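Local coordinates for SusD superfamily protein (Bacteroides vulgatus ATCC 8482, PDB 3JQ0) that probably binds glycans or other nutrients at the outer membrane for uptake by the cell, at residues A[436-439]-A[440-444]; A[446-449]-A[450-454]. All coordinates share one frame; numbering follows the deposited sequence.

Contact 1 (A[436-439]-A[440-444])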
loop_
_atom_site.group_PDB
_atom_site.type_symbol
_atom_site.label_atom_id
_atom_site.label_comp_id
_atom_site.label_asym_id
_atom_site.label_seq_id
_atom_site.Cartn_x
_atom_site.Cartn_y
_atom_site.Cartn_z
ATOM N N LYS A 436 4.448 1.137 -14.376
ATOM C CA LYS A 436 5.624 1.971 -14.113
ATOM C C LYS A 436 5.233 3.149 -13.264
ATOM O O LYS A 436 5.931 3.527 -12.323
ATOM C CB LYS A 436 6.220 2.387 -15.454
ATOM C CG LYS A 436 7.335 3.450 -15.355
ATOM C CD LYS A 436 8.041 3.704 -16.683
ATOM C CE LYS A 436 7.177 4.400 -17.713
ATOM N NZ LYS A 436 7.884 4.514 -19.035
ATOM N N GLU A 437 4.105 3.774 -13.601
ATOM C CA GLU A 437 3.658 4.962 -12.876
ATOM C C GLU A 437 3.366 4.601 -11.420
ATOM O O GLU A 437 3.743 5.352 -10.503
ATOM C CB GLU A 437 2.473 5.621 -13.543
ATOM C CG GLU A 437 2.305 7.072 -13.122
ATOM C CD GLU A 437 3.447 7.952 -13.585
ATOM O OE1 GLU A 437 4.024 7.667 -14.675
ATOM O OE2 GLU A 437 3.797 8.904 -12.859
ATOM N N ARG A 438 2.684 3.492 -11.190
ATOM C CA ARG A 438 2.373 3.062 -9.853
ATOM C C ARG A 438 3.615 2.697 -9.063
ATOM O O ARG A 438 3.697 2.945 -7.852
ATOM C CB ARG A 438 1.364 1.895 -9.840
ATOM C CG ARG A 438 -0.014 2.298 -10.295
ATOM C CD ARG A 438 -1.013 1.157 -10.180
ATOM N NE ARG A 438 -1.308 0.766 -8.841
ATOM C CZ ARG A 438 -2.115 1.391 -8.020
ATOM N NH1 ARG A 438 -2.723 2.503 -8.370
ATOM N NH2 ARG A 438 -2.339 0.877 -6.806
ATOM N N LEU A 439 4.611 2.115 -9.732
ATOM C CA LEU A 439 5.869 1.783 -9.079
ATOM C C LEU A 439 6.526 3.071 -8.538
ATOM O O LEU A 439 6.943 3.149 -7.389
ATOM C CB LEU A 439 6.797 1.015 -10.029
ATOM C CG LEU A 439 8.195 0.701 -9.515
ATOM C CD1 LEU A 439 8.232 -0.002 -8.186
ATOM C CD2 LEU A 439 8.962 -0.030 -10.578
ATOM N N ARG A 440 6.618 4.065 -9.414
ATOM C CA ARG A 440 7.203 5.343 -9.048
ATOM C C ARG A 440 6.415 6.044 -7.958
ATOM O O ARG A 440 7.010 6.757 -7.116
ATOM C CB ARG A 440 7.312 6.229 -10.309
ATOM C CG ARG A 440 8.374 5.743 -11.276
ATOM C CD ARG A 440 8.408 6.558 -12.552
ATOM N NE ARG A 440 9.548 6.164 -13.376
ATOM C CZ ARG A 440 9.707 6.455 -14.660
ATOM N NH1 ARG A 440 8.745 7.032 -15.352
ATOM N NH2 ARG A 440 10.842 6.104 -15.243
ATOM N N GLU A 441 5.089 5.926 -7.948
ATOM C CA GLU A 441 4.215 6.699 -7.099
ATOM C C GLU A 441 4.123 6.076 -5.682
ATOM O O GLU A 441 3.911 6.831 -4.724
ATOM C CB GLU A 441 2.825 6.749 -7.760
ATOM C CG GLU A 441 1.824 7.643 -7.076
ATOM C CD GLU A 441 2.148 9.145 -7.059
ATOM O OE1 GLU A 441 2.889 9.586 -7.965
ATOM O OE2 GLU A 441 1.573 9.855 -6.168
ATOM N N PHE A 442 4.215 4.751 -5.544
ATOM C CA PHE A 442 3.749 4.051 -4.361
ATOM C C PHE A 442 4.801 3.246 -3.619
ATOM O O PHE A 442 4.460 2.360 -2.839
ATOM C CB PHE A 442 2.531 3.148 -4.682
ATOM C CG PHE A 442 1.310 3.948 -5.094
ATOM C CD1 PHE A 442 0.664 4.759 -4.165
ATOM C CD2 PHE A 442 0.827 3.903 -6.389
ATOM C CE1 PHE A 442 -0.463 5.512 -4.533
ATOM C CE2 PHE A 442 -0.272 4.641 -6.740
ATOM C CZ PHE A 442 -0.870 5.491 -5.849
HETATM N N MSE A 443 6.094 3.577 -3.756
HETATM C CA MSE A 443 7.075 2.865 -2.953
HETATM C C MSE A 443 6.746 2.940 -1.494
HETATM O O MSE A 443 6.386 4.024 -0.978
HETATM C CB MSE A 443 8.502 3.425 -3.181
HETATM C CG MSE A 443 9.010 3.349 -4.577
HETATM SE SE MSE A 443 10.886 3.764 -4.708
HETATM C CE MSE A 443 11.526 2.042 -4.044
ATOM N N PHE A 444 6.889 1.813 -0.773
ATOM C CA PHE A 444 6.639 1.741 0.673
ATOM C C PHE A 444 5.158 1.890 1.062
ATOM O O PHE A 444 4.852 1.979 2.225
ATOM C CB PHE A 444 7.530 2.719 1.492
ATOM C CG PHE A 444 8.931 2.782 0.979
ATOM C CD1 PHE A 444 9.755 1.662 0.993
ATOM C CD2 PHE A 444 9.438 3.927 0.388
ATOM C CE1 PHE A 444 10.995 1.652 0.460
ATOM C CE2 PHE A 444 10.720 3.941 -0.156
ATOM C CZ PHE A 444 11.495 2.787 -0.119
HETATM O O HOH W 1 6.558 8.775 -14.672
#

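Contact 2 (A[446-449]-A[450-454])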
loop_
_atom_site.group_PDB
_atom_site.type_symbol
_atom_site.label_atom_id
_atom_site.label_comp_id
_atom_site.label_asym_id
_atom_site.label_seq_id
_atom_site.Cartn_x
_atom_site.Cartn_y
_atom_site.Cartn_z
ATOM N N GLY A 446 2.746 -0.413 -0.249
ATOM C CA GLY A 446 2.039 -1.701 -0.258
ATOM C C GLY A 446 1.256 -2.044 -1.529
ATOM O O GLY A 446 0.242 -2.724 -1.452
ATOM N N LYS A 447 1.740 -1.598 -2.686
ATOM C CA LYS A 447 0.999 -1.742 -3.941
ATOM C C LYS A 447 1.611 -2.673 -4.992
ATOM O O LYS A 447 0.855 -3.322 -5.708
ATOM C CB LYS A 447 0.770 -0.394 -4.611
ATOM C CG LYS A 447 0.184 0.672 -3.676
ATOM C CD LYS A 447 -1.122 0.272 -2.994
ATOM C CE LYS A 447 -1.684 1.393 -2.151
ATOM N NZ LYS A 447 -2.922 1.019 -1.384
ATOM N N ARG A 448 2.940 -2.725 -5.122
ATOM C CA ARG A 448 3.570 -3.308 -6.297
ATOM C C ARG A 448 3.245 -4.766 -6.520
ATOM O O ARG A 448 3.061 -5.173 -7.688
ATOM C CB ARG A 448 5.092 -3.075 -6.213
ATOM C CG ARG A 448 5.916 -3.697 -7.319
ATOM C CD ARG A 448 5.674 -3.127 -8.695
ATOM N NE ARG A 448 6.726 -3.581 -9.589
ATOM C CZ ARG A 448 6.811 -3.218 -10.868
ATOM N NH1 ARG A 448 5.881 -2.486 -11.443
ATOM N NH2 ARG A 448 7.873 -3.584 -11.577
ATOM N N TRP A 449 3.272 -5.590 -5.469
ATOM C CA TRP A 449 2.918 -6.989 -5.628
ATOM C C TRP A 449 1.470 -7.184 -6.044
ATOM O O TRP A 449 1.159 -7.955 -6.957
ATOM C CB TRP A 449 3.282 -7.760 -4.363
ATOM C CG TRP A 449 2.758 -9.176 -4.323
ATOM C CD1 TRP A 449 1.702 -9.614 -3.595
ATOM C CD2 TRP A 449 3.282 -10.333 -5.013
ATOM N NE1 TRP A 449 1.518 -10.966 -3.755
ATOM C CE2 TRP A 449 2.474 -11.443 -4.609
ATOM C CE3 TRP A 449 4.339 -10.547 -5.875
ATOM C CZ2 TRP A 449 2.698 -12.709 -5.092
ATOM C CZ3 TRP A 449 4.576 -11.809 -6.347
ATOM C CH2 TRP A 449 3.748 -12.884 -5.937
ATOM N N TYR A 450 0.563 -6.454 -5.422
ATOM C CA TYR A 450 -0.835 -6.542 -5.807
ATOM C C TYR A 450 -1.028 -6.054 -7.245
ATOM O O TYR A 450 -1.883 -6.595 -7.951
ATOM C CB TYR A 450 -1.699 -5.779 -4.817
ATOM C CG TYR A 450 -1.943 -6.434 -3.486
ATOM C CD1 TYR A 450 -2.075 -7.798 -3.351
ATOM C CD2 TYR A 450 -2.186 -5.677 -2.347
ATOM C CE1 TYR A 450 -2.443 -8.388 -2.158
ATOM C CE2 TYR A 450 -2.525 -6.261 -1.160
ATOM C CZ TYR A 450 -2.726 -7.609 -1.057
ATOM O OH TYR A 450 -3.152 -8.218 0.105
ATOM N N ASP A 451 -0.275 -5.046 -7.693
ATOM C CA ASP A 451 -0.392 -4.565 -9.085
ATOM C C ASP A 451 -0.085 -5.668 -10.072
ATOM O O ASP A 451 -0.809 -5.895 -11.050
ATOM C CB ASP A 451 0.611 -3.418 -9.338
ATOM C CG ASP A 451 0.342 -2.107 -8.633
ATOM O OD1 ASP A 451 -0.780 -1.890 -8.157
ATOM O OD2 ASP A 451 1.306 -1.272 -8.636
ATOM N N ILE A 452 1.046 -6.345 -9.897
ATOM C CA ILE A 452 1.461 -7.358 -10.844
ATOM C C ILE A 452 0.577 -8.587 -10.750
ATOM O O ILE A 452 0.237 -9.219 -11.749
ATOM C CB ILE A 452 2.986 -7.620 -10.795
ATOM C CG1 ILE A 452 3.439 -8.279 -9.495
ATOM C CG2 ILE A 452 3.733 -6.320 -11.095
ATOM C CD1 ILE A 452 4.950 -8.496 -9.398
ATOM N N ARG A 453 0.165 -8.947 -9.529
ATOM C CA ARG A 453 -0.772 -10.042 -9.337
ATOM C C ARG A 453 -2.095 -9.785 -10.062
ATOM O O ARG A 453 -2.643 -10.702 -10.703
ATOM C CB ARG A 453 -1.053 -10.242 -7.854
ATOM C CG ARG A 453 0.048 -11.026 -7.135
ATOM C CD ARG A 453 -0.152 -12.521 -7.267
ATOM N NE ARG A 453 -1.259 -12.978 -6.402
ATOM C CZ ARG A 453 -2.328 -13.657 -6.770
ATOM N NH1 ARG A 453 -2.545 -13.969 -8.047
ATOM N NH2 ARG A 453 -3.203 -14.009 -5.844
ATOM N N LEU A 454 -2.609 -8.563 -9.991
ATOM C CA LEU A 454 -3.863 -8.227 -10.700
ATOM C C LEU A 454 -3.745 -8.539 -12.181
ATOM O O LEU A 454 -4.626 -9.188 -12.761
ATOM C CB LEU A 454 -4.200 -6.782 -10.501
ATOM C CG LEU A 454 -5.323 -6.247 -11.378
ATOM C CD1 LEU A 454 -6.705 -6.926 -11.100
ATOM C CD2 LEU A 454 -5.437 -4.747 -11.175
HETATM O O HOH W 2 3.464 -1.302 -10.327
HETATM O O HOH W 3 -0.613 -13.105 -3.572
#

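Contact 1 (A[436-439]-A[440-444])
The last turns of helix 430-441, buried in the SusD fold, set Lys436 beside Arg440 and Arg438 against Phe442, pairs four residues apart. Lys436 and Arg440 run side by side, and the methylene CD of Lys436 lies over the rim of one face of the Arg440 guanidinium, 3.7 Å from NH1, while the lysine ammonium reaches Asp426 and Lys424 O. Arg440 NH1 also gives a bond to water 1, 2.9 Å away, which donates to Glu437 OE1 at 2.8 Å; Asp411 takes the same NH1 in a salt bridge, and Gly308 is a further polar partner of the guanidinium. Glu437 is salt-bridged to Arg315 through OE2 and to Arg390 through OE1. A leucine in place of Arg440 would probably take from Asp411 a salt-bridge partner and from water 1 its donor, breaking the bridge to Glu437.

Phe442 is the first residue to leave helical backbone angles after helix 430-441, yet its N still bonds Arg438 O at 3.0 Å. With CG beside the backbone N (chi1 -66°), the phenyl ring turns back toward Arg438, and its CE2 sits over a face of that guanidinium, 3.6 Å from NH1, the two planes 39° apart. NE of this guanidinium pairs with Asp451 and NH1 with Asp366, so the ring packs on a cation whose charge is met by two carboxylates.

Contact 2 (A[446-449]-A[450-454])
Asp451 N bonds Lys447 O at 2.9 Å, and Arg453 N bonds Trp449 O at the same length with an angle of 165°; between them Ile452 N reaches Arg448 O in a longer bond of 3.2 Å. Two waters join side chains across the turns. Water 2 lies in the plane of the Arg448 guanidinium, accepts from NH1 and is 2.7 Å from Asp451 OD2, so it lies between two opposite charges that do not touch directly. Arg448 NH2 has Asp39 for a salt bridge, and Asp451 OD1 has Arg438. Water 3 accepts from both Trp449 NE1 and Arg453 NE, the latter at 2.9 Å, which gives the indole N-H a partner in a buried setting.

These bonds belong to the opening of helix 448-455, a short helix that the chain enters through Gly446 and Lys447. Gly446 has a positive phi, where a beta-carbon would crowd the preceding carbonyl oxygen, so the residue without one suits the place.

Outward from the polar bonds, Trp449 is the main packing surface. Arg453 bends at chi2 (-85°) and again at chi3, which folds its chain back over the indole: CG stands 3.8 Å from the centroid of the five-membered ring, a CH-pi contact over the face, and CD follows at 3.6 Å from CZ2. Its methylenes serve as an apolar lid while NH2 bonds Arg120 O. Ile452 crosses Trp449 at about a right angle, its CD1 4.1 Å from Trp449 CE3, and its other branch, CG2, lies over one face of the Arg448 guanidinium. Tyr450 CD1 touches Trp449 CD1, and the tyrosine sends its hydroxyl to His117 and Ser121.

Both contacts are buried and local, each joining a helix end to the chain beside it: contact 1 closes helix 430-441, contact 2 opens helix 448-455, the next in the chain. They meet directly through a salt bridge, Arg438 NE to Asp451 OD1 at 2.8 Å, beside which Phe442 packs on Lys447 and Leu439 on Arg448. Their chemistry differs with their surroundings. Contact 1 faces helices 364-377 and 383-394 and is rich in charge, with Glu437 and Glu441 both paired to Arg315. Contact 2 depends more on aromatic packing: Trp449 touches helix 457-463, and Arg453 reaches Trp195 of helix 182-199.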